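Local coordinates for succinoglycan biosynthesis protein (Bacillus cereus ATCC 14579, PDB 2QGM) that is named for succinoglycan biosynthesis but belongs to the erythromycin esterase family, and so is probably a hydrolase whose substrate is not established, at residues 62-67 with 94-99; 335-340 with 430-435. All coordinates share one frame; numbering follows the deposited sequence.

Interaction 1: residues 62-67 with 94-99; sequences EDLKPL and FRLVKY
D63 and R95 form the polar part of this contact, a salt bridge from NH2 of R95 to OD1 of D63 at 2.8 Å. The oxygen is met on its syn side and lies close to the guanidinium plane. The two planar groups are turned 39° apart, and NH2–OD1 is the one direct bond between them; a water completes the link, donating to OD2 of D63 and accepting from NE of R95. The arginine chain is extended from CG to NE, and its NH2 and NH1 also donate to the carbonyls of P60 and K59; several bonds thus fix the rotation of the guanidinium group.

Apolar contacts centre on L64. Its CB stands over the Y99 ring, 3.8 Å from the centroid and only 3° off the normal, a CH-pi contact over the face. Farther along the same side chain, CD1 of L64 packs 3.6 Å from CB of Y99 and lies over one guanidinium face of R95. CD2 of L64 meets CD1 of L96 at 3.8 Å. With CG anti to the backbone N (chi1 -176°), L67 carries its CD2 to the same L96 CD1 at 3.9 Å, the two side chains crossing at about a right angle.

The contact thus packs the 3-10 turn 62-64 and the start of helix 65-71 against helix 87-104. F61 meets the Y99 ring edge-to-face, while V97 of helix 87-104 packs on strand 301-304.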
loop_
_atom_site.group_PDB
_atom_site.type_symbol
_atom_site.label_atom_id
_atom_site.label_comp_id
_atom_site.label_asym_id
_atom_site.label_seq_id
_atom_site.Cartn_x
_atom_site.Cartn_y
_atom_site.Cartn_z
ATOM N N GLU A 62 -13.531 -19.542 -7.515
ATOM C CA GLU A 62 -14.592 -19.378 -8.500
ATOM C C GLU A 62 -15.276 -18.012 -8.451
ATOM O O GLU A 62 -15.623 -17.457 -9.493
ATOM C CB GLU A 62 -15.651 -20.475 -8.337
ATOM C CG GLU A 62 -15.226 -21.830 -8.875
ATOM C CD GLU A 62 -14.957 -21.809 -10.374
ATOM O OE1 GLU A 62 -15.887 -21.477 -11.147
ATOM O OE2 GLU A 62 -13.816 -22.126 -10.780
ATOM N N ASP A 63 -15.463 -17.465 -7.251
ATOM C CA ASP A 63 -16.137 -16.175 -7.128
ATOM C C ASP A 63 -15.264 -14.983 -7.505
ATOM O O ASP A 63 -15.735 -13.845 -7.520
ATOM C CB ASP A 63 -16.705 -15.993 -5.710
ATOM C CG ASP A 63 -15.631 -15.919 -4.653
ATOM O OD1 ASP A 63 -14.538 -16.481 -4.870
ATOM O OD2 ASP A 63 -15.885 -15.306 -3.594
ATOM N N LEU A 64 -13.998 -15.241 -7.823
ATOM C CA LEU A 64 -13.093 -14.164 -8.215
ATOM C C LEU A 64 -12.892 -14.103 -9.728
ATOM O O LEU A 64 -12.138 -13.265 -10.225
ATOM C CB LEU A 64 -11.735 -14.318 -7.517
ATOM C CG LEU A 64 -11.787 -14.205 -5.989
ATOM C CD1 LEU A 64 -10.405 -14.428 -5.385
ATOM C CD2 LEU A 64 -12.330 -12.840 -5.602
ATOM N N LYS A 65 -13.567 -14.983 -10.462
ATOM C CA LYS A 65 -13.444 -14.975 -11.913
ATOM C C LYS A 65 -13.871 -13.624 -12.498
ATOM O O LYS A 65 -13.285 -13.159 -13.474
ATOM C CB LYS A 65 -14.257 -16.112 -12.534
ATOM C CG LYS A 65 -13.738 -17.497 -12.142
ATOM C CD LYS A 65 -14.001 -18.541 -13.229
ATOM C CE LYS A 65 -15.479 -18.677 -13.554
ATOM N NZ LYS A 65 -15.707 -19.709 -14.613
ATOM N N PRO A 66 -14.902 -12.981 -11.921
ATOM C CA PRO A 66 -15.294 -11.685 -12.483
ATOM C C PRO A 66 -14.158 -10.672 -12.328
ATOM O O PRO A 66 -14.045 -9.735 -13.111
ATOM C CB PRO A 66 -16.516 -11.306 -11.654
ATOM C CG PRO A 66 -17.128 -12.624 -11.352
ATOM C CD PRO A 66 -15.922 -13.471 -10.976
ATOM N N LEU A 67 -13.314 -10.886 -11.321
ATOM C CA LEU A 67 -12.200 -9.985 -11.057
ATOM C C LEU A 67 -11.124 -10.027 -12.137
ATOM O O LEU A 67 -10.522 -8.999 -12.465
ATOM C CB LEU A 67 -11.567 -10.297 -9.697
ATOM C CG LEU A 67 -10.438 -9.354 -9.254
ATOM C CD1 LEU A 67 -10.992 -7.945 -9.066
ATOM C CD2 LEU A 67 -9.810 -9.867 -7.967
ATOM N N PHE A 94 -5.563 -10.727 1.475
ATOM C CA PHE A 94 -4.657 -11.860 1.350
ATOM C C PHE A 94 -5.261 -12.811 0.301
ATOM O O PHE A 94 -4.553 -13.308 -0.574
ATOM C CB PHE A 94 -4.525 -12.512 2.737
ATOM C CG PHE A 94 -3.802 -13.837 2.767
ATOM C CD1 PHE A 94 -3.028 -14.290 1.696
ATOM C CD2 PHE A 94 -3.895 -14.634 3.912
ATOM C CE1 PHE A 94 -2.363 -15.523 1.772
ATOM C CE2 PHE A 94 -3.237 -15.858 3.994
ATOM C CZ PHE A 94 -2.464 -16.311 2.924
ATOM N N ARG A 95 -6.571 -13.045 0.370
ATOM C CA ARG A 95 -7.208 -13.921 -0.610
ATOM C C ARG A 95 -7.011 -13.332 -2.009
ATOM O O ARG A 95 -6.653 -14.044 -2.944
ATOM C CB ARG A 95 -8.703 -14.088 -0.295
ATOM C CG ARG A 95 -9.479 -14.940 -1.283
ATOM C CD ARG A 95 -10.883 -15.231 -0.754
ATOM N NE ARG A 95 -11.770 -15.780 -1.778
ATOM C CZ ARG A 95 -11.689 -17.014 -2.265
ATOM N NH1 ARG A 95 -10.761 -17.854 -1.821
ATOM N NH2 ARG A 95 -12.532 -17.406 -3.214
ATOM N N LEU A 96 -7.227 -12.024 -2.141
ATOM C CA LEU A 96 -7.057 -11.341 -3.420
ATOM C C LEU A 96 -5.619 -11.465 -3.933
ATOM O O LEU A 96 -5.402 -11.747 -5.103
ATOM C CB LEU A 96 -7.426 -9.860 -3.282
ATOM C CG LEU A 96 -8.721 -9.329 -3.906
ATOM C CD1 LEU A 96 -9.750 -10.438 -4.075
ATOM C CD2 LEU A 96 -9.254 -8.187 -3.042
ATOM N N VAL A 97 -4.647 -11.249 -3.055
ATOM C CA VAL A 97 -3.238 -11.358 -3.419
ATOM C C VAL A 97 -2.957 -12.769 -3.923
ATOM O O VAL A 97 -2.357 -12.965 -4.983
ATOM C CB VAL A 97 -2.316 -11.045 -2.196
ATOM C CG1 VAL A 97 -0.863 -11.404 -2.520
ATOM C CG2 VAL A 97 -2.430 -9.565 -1.820
ATOM N N LYS A 98 -3.420 -13.764 -3.178
ATOM C CA LYS A 98 -3.197 -15.147 -3.579
ATOM C C LYS A 98 -3.774 -15.426 -4.969
ATOM O O LYS A 98 -3.156 -16.119 -5.782
ATOM C CB LYS A 98 -3.806 -16.093 -2.543
ATOM C CG LYS A 98 -3.310 -17.520 -2.667
ATOM C CD LYS A 98 -3.847 -18.387 -1.542
ATOM C CE LYS A 98 -3.323 -19.799 -1.646
ATOM N NZ LYS A 98 -3.968 -20.676 -0.636
ATOM N N TYR A 99 -4.955 -14.886 -5.247
ATOM C CA TYR A 99 -5.575 -15.078 -6.553
ATOM C C TYR A 99 -4.744 -14.412 -7.655
ATOM O O TYR A 99 -4.478 -15.016 -8.695
ATOM C CB TYR A 99 -6.994 -14.503 -6.554
ATOM C CG TYR A 99 -7.686 -14.624 -7.890
ATOM C CD1 TYR A 99 -8.141 -15.855 -8.355
ATOM C CD2 TYR A 99 -7.865 -13.506 -8.703
ATOM C CE1 TYR A 99 -8.763 -15.965 -9.600
ATOM C CE2 TYR A 99 -8.477 -13.607 -9.944
ATOM C CZ TYR A 99 -8.922 -14.837 -10.389
ATOM O OH TYR A 99 -9.503 -14.945 -11.635
HETATM O O HOH W 1 -13.918 -14.095 -2.224
#

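Interaction 2: residues 335-340 with 430-435; sequences NYVTIG and FDIIFH
Two neighbouring parallel strands of the central mixed sheet, 336-344 and 432-439, pair here, their short segments 4.3 Å apart at closest approach and nearly parallel. The bonds alternate as a parallel ladder requires: I432 N donates to T338 O at 2.9 Å, G340 N to I432 O at 2.7 Å, and F434 N to G340 O at 3.0 Å. I339 thereby pairs with I432, and G340 with I433.

Just before strand 432-439, D431 extends the pairing with its side chain. Its OD2 takes the T338 N-H on the anti side of the carboxylate at 3.0 Å, with an angle of 165° at the hydrogen, and a water joins the same oxygen to Y336 O. In return, T338 OG1, set between its backbone N and carbonyl carbon (chi1 49°), accepts from D431 N at 3.0 Å. OD1 of D431 is salt-bridged to K312, which probably stabilises the buried negative charge.

On one face of the sheet, I339 and I432 lie side by side, covered by I71 of helix 65-71, and V337 CG1 touches I432 CD1. I339 CG2 reaches the edge of the F434 ring at 3.7 Å. On the other face, G340 CA sits over the F430 ring, 3.6 Å from its centroid and 15° off the normal, a CH-pi contact in which the ring covers the glycine backbone directly.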
loop_
_atom_site.group_PDB
_atom_site.type_symbol
_atom_site.label_atom_id
_atom_site.label_comp_id
_atom_site.label_asym_id
_atom_site.label_seq_id
_atom_site.Cartn_x
_atom_site.Cartn_y
_atom_site.Cartn_z
ATOM N N ASN A 335 -2.912 1.223 -17.354
ATOM C CA ASN A 335 -2.081 0.107 -16.905
ATOM C C ASN A 335 -2.057 0.028 -15.385
ATOM O O ASN A 335 -1.364 -0.812 -14.814
ATOM C CB ASN A 335 -0.655 0.234 -17.446
ATOM C CG ASN A 335 0.081 -1.096 -17.454
ATOM O OD1 ASN A 335 -0.526 -2.158 -17.653
ATOM N ND2 ASN A 335 1.395 -1.047 -17.262
ATOM N N TYR A 336 -2.798 0.923 -14.737
ATOM C CA TYR A 336 -2.910 0.920 -13.276
ATOM C C TYR A 336 -4.387 0.853 -12.910
ATOM O O TYR A 336 -5.151 1.777 -13.186
ATOM C CB TYR A 336 -2.293 2.183 -12.659
ATOM C CG TYR A 336 -2.536 2.319 -11.164
ATOM C CD1 TYR A 336 -2.123 1.326 -10.278
ATOM C CD2 TYR A 336 -3.153 3.450 -10.634
ATOM C CE1 TYR A 336 -2.311 1.455 -8.903
ATOM C CE2 TYR A 336 -3.345 3.591 -9.257
ATOM C CZ TYR A 336 -2.918 2.583 -8.397
ATOM O OH TYR A 336 -3.087 2.699 -7.035
ATOM N N VAL A 337 -4.790 -0.257 -12.303
ATOM C CA VAL A 337 -6.175 -0.442 -11.891
ATOM C C VAL A 337 -6.240 -0.302 -10.373
ATOM O O VAL A 337 -5.389 -0.830 -9.657
ATOM C CB VAL A 337 -6.707 -1.840 -12.296
ATOM C CG1 VAL A 337 -8.033 -2.108 -11.614
ATOM C CG2 VAL A 337 -6.888 -1.913 -13.811
ATOM N N THR A 338 -7.245 0.423 -9.892
ATOM C CA THR A 338 -7.423 0.645 -8.460
ATOM C C THR A 338 -8.623 -0.073 -7.887
ATOM O O THR A 338 -9.735 0.059 -8.392
ATOM C CB THR A 338 -7.597 2.142 -8.126
ATOM O OG1 THR A 338 -8.588 2.718 -8.988
ATOM C CG2 THR A 338 -6.291 2.876 -8.285
ATOM N N ILE A 339 -8.387 -0.825 -6.816
ATOM C CA ILE A 339 -9.438 -1.567 -6.131
ATOM C C ILE A 339 -9.523 -1.051 -4.702
ATOM O O ILE A 339 -8.688 -1.396 -3.863
ATOM C CB ILE A 339 -9.114 -3.068 -6.083
ATOM C CG1 ILE A 339 -8.838 -3.565 -7.500
ATOM C CG2 ILE A 339 -10.267 -3.836 -5.428
ATOM C CD1 ILE A 339 -8.426 -5.013 -7.580
ATOM N N GLY A 340 -10.532 -0.230 -4.430
ATOM C CA GLY A 340 -10.712 0.325 -3.100
ATOM C C GLY A 340 -11.435 -0.617 -2.150
ATOM O O GLY A 340 -12.140 -1.531 -2.581
ATOM N N PHE A 430 -11.884 5.154 -7.010
ATOM C CA PHE A 430 -11.650 3.744 -7.301
ATOM C C PHE A 430 -12.324 3.194 -8.556
ATOM O O PHE A 430 -13.499 3.468 -8.819
ATOM C CB PHE A 430 -12.111 2.899 -6.106
ATOM C CG PHE A 430 -11.687 3.442 -4.756
ATOM C CD1 PHE A 430 -10.339 3.600 -4.433
ATOM C CD2 PHE A 430 -12.645 3.755 -3.788
ATOM C CE1 PHE A 430 -9.953 4.054 -3.170
ATOM C CE2 PHE A 430 -12.270 4.210 -2.522
ATOM C CZ PHE A 430 -10.917 4.360 -2.209
ATOM N N ASP A 431 -11.589 2.391 -9.321
ATOM C CA ASP A 431 -12.147 1.776 -10.523
ATOM C C ASP A 431 -13.079 0.660 -10.053
ATOM O O ASP A 431 -14.175 0.470 -10.586
ATOM C CB ASP A 431 -11.036 1.152 -11.384
ATOM C CG ASP A 431 -10.079 2.183 -11.959
ATOM O OD1 ASP A 431 -10.553 3.177 -12.543
ATOM O OD2 ASP A 431 -8.848 1.991 -11.841
ATOM N N ILE A 432 -12.610 -0.058 -9.037
ATOM C CA ILE A 432 -13.294 -1.204 -8.459
ATOM C C ILE A 432 -13.261 -1.118 -6.939
ATOM O O ILE A 432 -12.376 -0.493 -6.363
ATOM C CB ILE A 432 -12.558 -2.512 -8.870
ATOM C CG1 ILE A 432 -12.516 -2.631 -10.384
ATOM C CG2 ILE A 432 -13.241 -3.741 -8.271
ATOM C CD1 ILE A 432 -11.484 -3.615 -10.882
ATOM N N ILE A 433 -14.242 -1.732 -6.294
ATOM C CA ILE A 433 -14.254 -1.771 -4.842
ATOM C C ILE A 433 -14.681 -3.157 -4.402
ATOM O O ILE A 433 -15.371 -3.868 -5.135
ATOM C CB ILE A 433 -15.250 -0.750 -4.201
ATOM C CG1 ILE A 433 -16.680 -1.037 -4.664
ATOM C CG2 ILE A 433 -14.841 0.669 -4.541
ATOM C CD1 ILE A 433 -17.726 -0.352 -3.816
ATOM N N PHE A 434 -14.206 -3.571 -3.234
ATOM C CA PHE A 434 -14.647 -4.833 -2.654
ATOM C C PHE A 434 -15.241 -4.416 -1.325
ATOM O O PHE A 434 -14.579 -3.805 -0.480
ATOM C CB PHE A 434 -13.518 -5.879 -2.504
ATOM C CG PHE A 434 -12.405 -5.500 -1.553
ATOM C CD1 PHE A 434 -12.376 -5.995 -0.245
ATOM C CD2 PHE A 434 -11.348 -4.709 -1.990
ATOM C CE1 PHE A 434 -11.303 -5.708 0.608
ATOM C CE2 PHE A 434 -10.277 -4.418 -1.146
ATOM C CZ PHE A 434 -10.251 -4.917 0.152
ATOM N N HIS A 435 -16.526 -4.703 -1.174
ATOM C CA HIS A 435 -17.246 -4.338 0.027
ATOM C C HIS A 435 -17.419 -5.505 0.985
ATOM O O HIS A 435 -17.677 -6.636 0.565
ATOM C CB HIS A 435 -18.628 -3.783 -0.346
ATOM C CG HIS A 435 -19.372 -3.192 0.806
ATOM N ND1 HIS A 435 -18.998 -2.009 1.407
ATOM C CD2 HIS A 435 -20.456 -3.632 1.494
ATOM C CE1 HIS A 435 -19.812 -1.748 2.412
ATOM N NE2 HIS A 435 -20.707 -2.721 2.486
HETATM O O HOH W 2 -6.619 3.442 -11.534
#

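How the interactions relate
Interaction 1 comes first along the chain: helix 87-104 returns to the 3-10 turn 62-64 and helix 65-71, closing a loop that contains strand 76-79. Interaction 2 follows in series, pairing strand 336-344 with strand 432-439 across 89 intervening residues, so the loops neither nest nor cross. Their centres are 13 Å apart, yet they touch: L67 CD1 lies 4.2 Å from I339 CD1, and L96 CD2 lies 4.2 Å from F434 CD2. The helical layer of interaction 1 therefore packs directly on the strand pair of interaction 2. Strand 76-79, inside the first loop, also bonds strand 336-344 on its other edge.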